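Local coordinates for protein intracellular serine protease (Bacillus licheniformis, PDB 4ZOQ) that probably acts as a subtilisin-like serine endopeptidase that cuts lanthipeptide precursors at a specific sequence, at residues I221-P226 with G329-Y334. Residues are numbered along the deposited sequence; the frame is centred on the assembly and turned at random.
Sequences IEFTAP and GEVRAY
Thr224 lends both its backbone N-H and its carbonyl to the chain at Gly329 to Val331. Thr224 N donates to Gly329 O at 2.9 Å, bent to 145° at the hydrogen and approaching from above the carbonyl plane. Val331 N returns a straighter bond to Thr224 O at 3.0 Å. The two bonds flank Glu330, as in a single parallel bridge. Gly329 has a positive phi, 124°, where a side chain would collide with the preceding carbonyl.

The tight part is the buried patch of Phe223, Thr224, Glu330 and Val331. On one side Val331 CG2 approaches the Phe223 ring obliquely, 3.6 Å from Phe223 CD1. CG2 lies opposite the carbonyl carbon across the CA-CB bond, which directs this methyl to Phe223. Gly329 O meets the same ring at its edge, near the ring plane. Val282 and Thr285 of helix 275-297 also pack against Val331.

Across the bridge, Thr224 CG2 meets Glu330 CB at 3.9 Å. The Glu330 chain runs out extended from there, with CG anti to the backbone N (chi1 -177°). Its OE2 comes 3.6 Å from Pro226 CD and takes a weak hydrogen bond from Asn205.

The contact is looser beyond Phe223, where partly exposed Glu222 leads its end away and OE1 is hydrogen-bonded to His307. Beyond Val331, partly exposed Arg332 does not touch the strand.

Strand 221-226 borders strand 200-205 at the edge of the central, mainly parallel sheet. The C-terminal chain pairs briefly with this edge strand before entering its last helix, within the alpha/beta fold of the subtilase (S8) family.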
ATOM      1  N   ILE B 221       0.713 -13.038  -6.857  1.00 33.83           N
ATOM      2  CA  ILE B 221       0.228 -13.022  -5.478  1.00 31.59           C
ATOM      3  C   ILE B 221       1.258 -13.706  -4.580  1.00 36.36           C
ATOM      4  O   ILE B 221       1.663 -14.842  -4.870  1.00 33.51           O
ATOM      5  CB  ILE B 221      -1.071 -13.769  -5.295  1.00 29.38           C
ATOM      6  CG1 ILE B 221      -2.145 -13.346  -6.297  1.00 30.33           C
ATOM      7  CG2 ILE B 221      -1.542 -13.631  -3.831  1.00 30.17           C
ATOM      8  CD1 ILE B 221      -2.648 -11.966  -6.149  1.00 30.64           C
ATOM      9  N   GLU B 222       1.701 -13.029  -3.522  1.00 29.70           N
ATOM     10  CA  GLU B 222       2.683 -13.622  -2.624  1.00 33.14           C
ATOM     11  C   GLU B 222       2.111 -13.987  -1.288  1.00 32.92           C
ATOM     12  O   GLU B 222       2.535 -14.973  -0.670  1.00 30.89           O
ATOM     13  CB  GLU B 222       3.871 -12.695  -2.379  1.00 33.23           C
ATOM     14  CG  GLU B 222       4.784 -12.622  -3.549  1.00 37.63           C
ATOM     15  CD  GLU B 222       6.142 -12.138  -3.168  1.00 44.14           C
ATOM     16  OE1 GLU B 222       6.719 -12.741  -2.237  1.00 51.79           O
ATOM     17  OE2 GLU B 222       6.610 -11.144  -3.768  1.00 45.90           O
ATOM     18  N   PHE B 223       1.180 -13.159  -0.826  1.00 29.17           N
ATOM     19  CA  PHE B 223       0.549 -13.386   0.450  1.00 28.69           C
ATOM     20  C   PHE B 223      -0.909 -12.992   0.394  1.00 27.93           C
ATOM     21  O   PHE B 223      -1.378 -12.319  -0.510  1.00 25.28           O
ATOM     22  CB  PHE B 223       1.198 -12.598   1.570  1.00 25.96           C
ATOM     23  CG  PHE B 223       2.621 -12.929   1.817  1.00 32.00           C
ATOM     24  CD1 PHE B 223       2.972 -14.101   2.469  1.00 30.43           C
ATOM     25  CD2 PHE B 223       3.622 -12.023   1.453  1.00 28.81           C
ATOM     26  CE1 PHE B 223       4.285 -14.387   2.723  1.00 34.04           C
ATOM     27  CE2 PHE B 223       4.937 -12.299   1.707  1.00 32.13           C
ATOM     28  CZ  PHE B 223       5.282 -13.488   2.342  1.00 33.55           C
ATOM     29  N   THR B 224      -1.580 -13.383   1.452  1.00 27.27           N
ATOM     30  CA  THR B 224      -2.959 -13.085   1.665  1.00 27.41           C
ATOM     31  C   THR B 224      -3.141 -12.549   3.093  1.00 28.58           C
ATOM     32  O   THR B 224      -2.296 -12.785   3.974  1.00 27.12           O
ATOM     33  CB  THR B 224      -3.744 -14.389   1.336  1.00 30.81           C
ATOM     34  OG1 THR B 224      -4.392 -14.253   0.061  1.00 32.78           O
ATOM     35  CG2 THR B 224      -4.688 -14.754   2.355  1.00 26.49           C
ATOM     36  N   ALA B 225      -4.190 -11.761   3.314  1.00 27.83           N
ATOM     37  CA  ALA B 225      -4.532 -11.341   4.672  1.00 27.53           C
ATOM     38  C   ALA B 225      -6.055 -11.157   4.779  1.00 25.68           C
ATOM     39  O   ALA B 225      -6.735 -10.979   3.762  1.00 24.04           O
ATOM     40  CB  ALA B 225      -3.785 -10.065   5.060  1.00 25.78           C
ATOM     41  N   PRO B 226      -6.596 -11.253   6.005  1.00 27.95           N
ATOM     42  CA  PRO B 226      -8.061 -11.162   6.113  1.00 28.25           C
ATOM     43  C   PRO B 226      -8.647  -9.767   5.821  1.00 25.66           C
ATOM     44  O   PRO B 226      -8.649  -8.875   6.670  1.00 26.14           O
ATOM     45  CB  PRO B 226      -8.324 -11.578   7.572  1.00 26.90           C
ATOM     46  CG  PRO B 226      -7.027 -11.408   8.291  1.00 26.79           C
ATOM     47  CD  PRO B 226      -5.967 -11.682   7.272  1.00 27.91           C
ATOM     48  N   GLY B 329       0.563 -17.933   1.125  1.00 30.31           N
ATOM     49  CA  GLY B 329      -0.504 -18.169   2.089  1.00 29.41           C
ATOM     50  C   GLY B 329      -0.879 -16.962   2.941  1.00 33.31           C
ATOM     51  O   GLY B 329      -0.463 -15.806   2.679  1.00 34.66           O
ATOM     52  N   GLU B 330      -1.656 -17.222   3.984  1.00 29.18           N
ATOM     53  CA  GLU B 330      -2.129 -16.155   4.852  1.00 30.11           C
ATOM     54  C   GLU B 330      -1.127 -15.781   5.917  1.00 30.67           C
ATOM     55  O   GLU B 330      -0.646 -16.645   6.673  1.00 29.82           O
ATOM     56  CB  GLU B 330      -3.423 -16.555   5.529  1.00 31.25           C
ATOM     57  CG  GLU B 330      -4.027 -15.461   6.398  1.00 29.93           C
ATOM     58  CD  GLU B 330      -5.353 -15.914   6.957  1.00 36.91           C
ATOM     59  OE1 GLU B 330      -5.829 -16.956   6.474  1.00 40.67           O
ATOM     60  OE2 GLU B 330      -5.945 -15.235   7.819  1.00 36.75           O
ATOM     61  N   VAL B 331      -0.762 -14.504   5.914  1.00 28.37           N
ATOM     62  CA  VAL B 331       0.096 -13.931   6.935  1.00 30.55           C
ATOM     63  C   VAL B 331      -0.577 -13.887   8.308  1.00 29.28           C
ATOM     64  O   VAL B 331      -1.721 -13.497   8.426  1.00 28.92           O
ATOM     65  CB  VAL B 331       0.549 -12.492   6.541  1.00 31.05           C
ATOM     66  CG1 VAL B 331       1.190 -11.764   7.740  1.00 27.21           C
ATOM     67  CG2 VAL B 331       1.508 -12.566   5.374  1.00 30.13           C
ATOM     68  N   ARG B 332       0.146 -14.292   9.338  1.00 30.33           N
ATOM     69  CA  ARG B 332      -0.339 -14.202  10.719  1.00 34.47           C
ATOM     70  C   ARG B 332       0.765 -13.619  11.571  1.00 33.77           C
ATOM     71  O   ARG B 332       1.810 -14.258  11.771  1.00 33.71           O
ATOM     72  CB  ARG B 332      -0.783 -15.563  11.256  1.00 39.62           C
ATOM     73  CG  ARG B 332      -2.017 -16.146  10.542  1.00 44.41           C
ATOM     74  CD  ARG B 332      -2.217 -17.593  10.992  1.00 52.37           C
ATOM     75  NE  ARG B 332      -1.032 -18.378  10.626  1.00 42.87           N
ATOM     76  CZ  ARG B 332      -0.871 -19.677  10.874  1.00 46.67           C
ATOM     77  NH1 ARG B 332      -1.829 -20.347  11.517  1.00 45.27           N
ATOM     78  NH2 ARG B 332       0.257 -20.296  10.488  1.00 40.33           N
ATOM     79  N   ALA B 333       0.546 -12.405  12.071  1.00 35.87           N
ATOM     80  CA  ALA B 333       1.591 -11.693  12.811  1.00 31.81           C
ATOM     81  C   ALA B 333       2.126 -12.491  14.009  1.00 32.23           C
ATOM     82  O   ALA B 333       3.337 -12.534  14.201  1.00 31.50           O
ATOM     83  CB  ALA B 333       1.064 -10.343  13.283  1.00 25.18           C
ATOM     84  N   TYR B 334       1.252 -13.129  14.797  1.00 30.60           N
ATOM     85  CA  TYR B 334       1.738 -13.862  15.983  1.00 33.60           C
ATOM     86  C   TYR B 334       2.607 -15.044  15.578  1.00 32.27           C
ATOM     87  O   TYR B 334       3.547 -15.379  16.272  1.00 32.74           O
ATOM     88  CB  TYR B 334       0.584 -14.339  16.880  1.00 32.24           C
ATOM     89  CG  TYR B 334      -0.153 -15.541  16.359  1.00 34.93           C
ATOM     90  CD1 TYR B 334      -1.250 -15.384  15.498  1.00 33.80           C
ATOM     91  CD2 TYR B 334       0.234 -16.836  16.725  1.00 31.72           C
ATOM     92  CE1 TYR B 334      -1.933 -16.479  15.007  1.00 37.04           C
ATOM     93  CE2 TYR B 334      -0.439 -17.929  16.253  1.00 36.07           C
ATOM     94  CZ  TYR B 334      -1.531 -17.749  15.389  1.00 41.20           C
ATOM     95  OH  TYR B 334      -2.218 -18.835  14.903  1.00 42.45           O
TER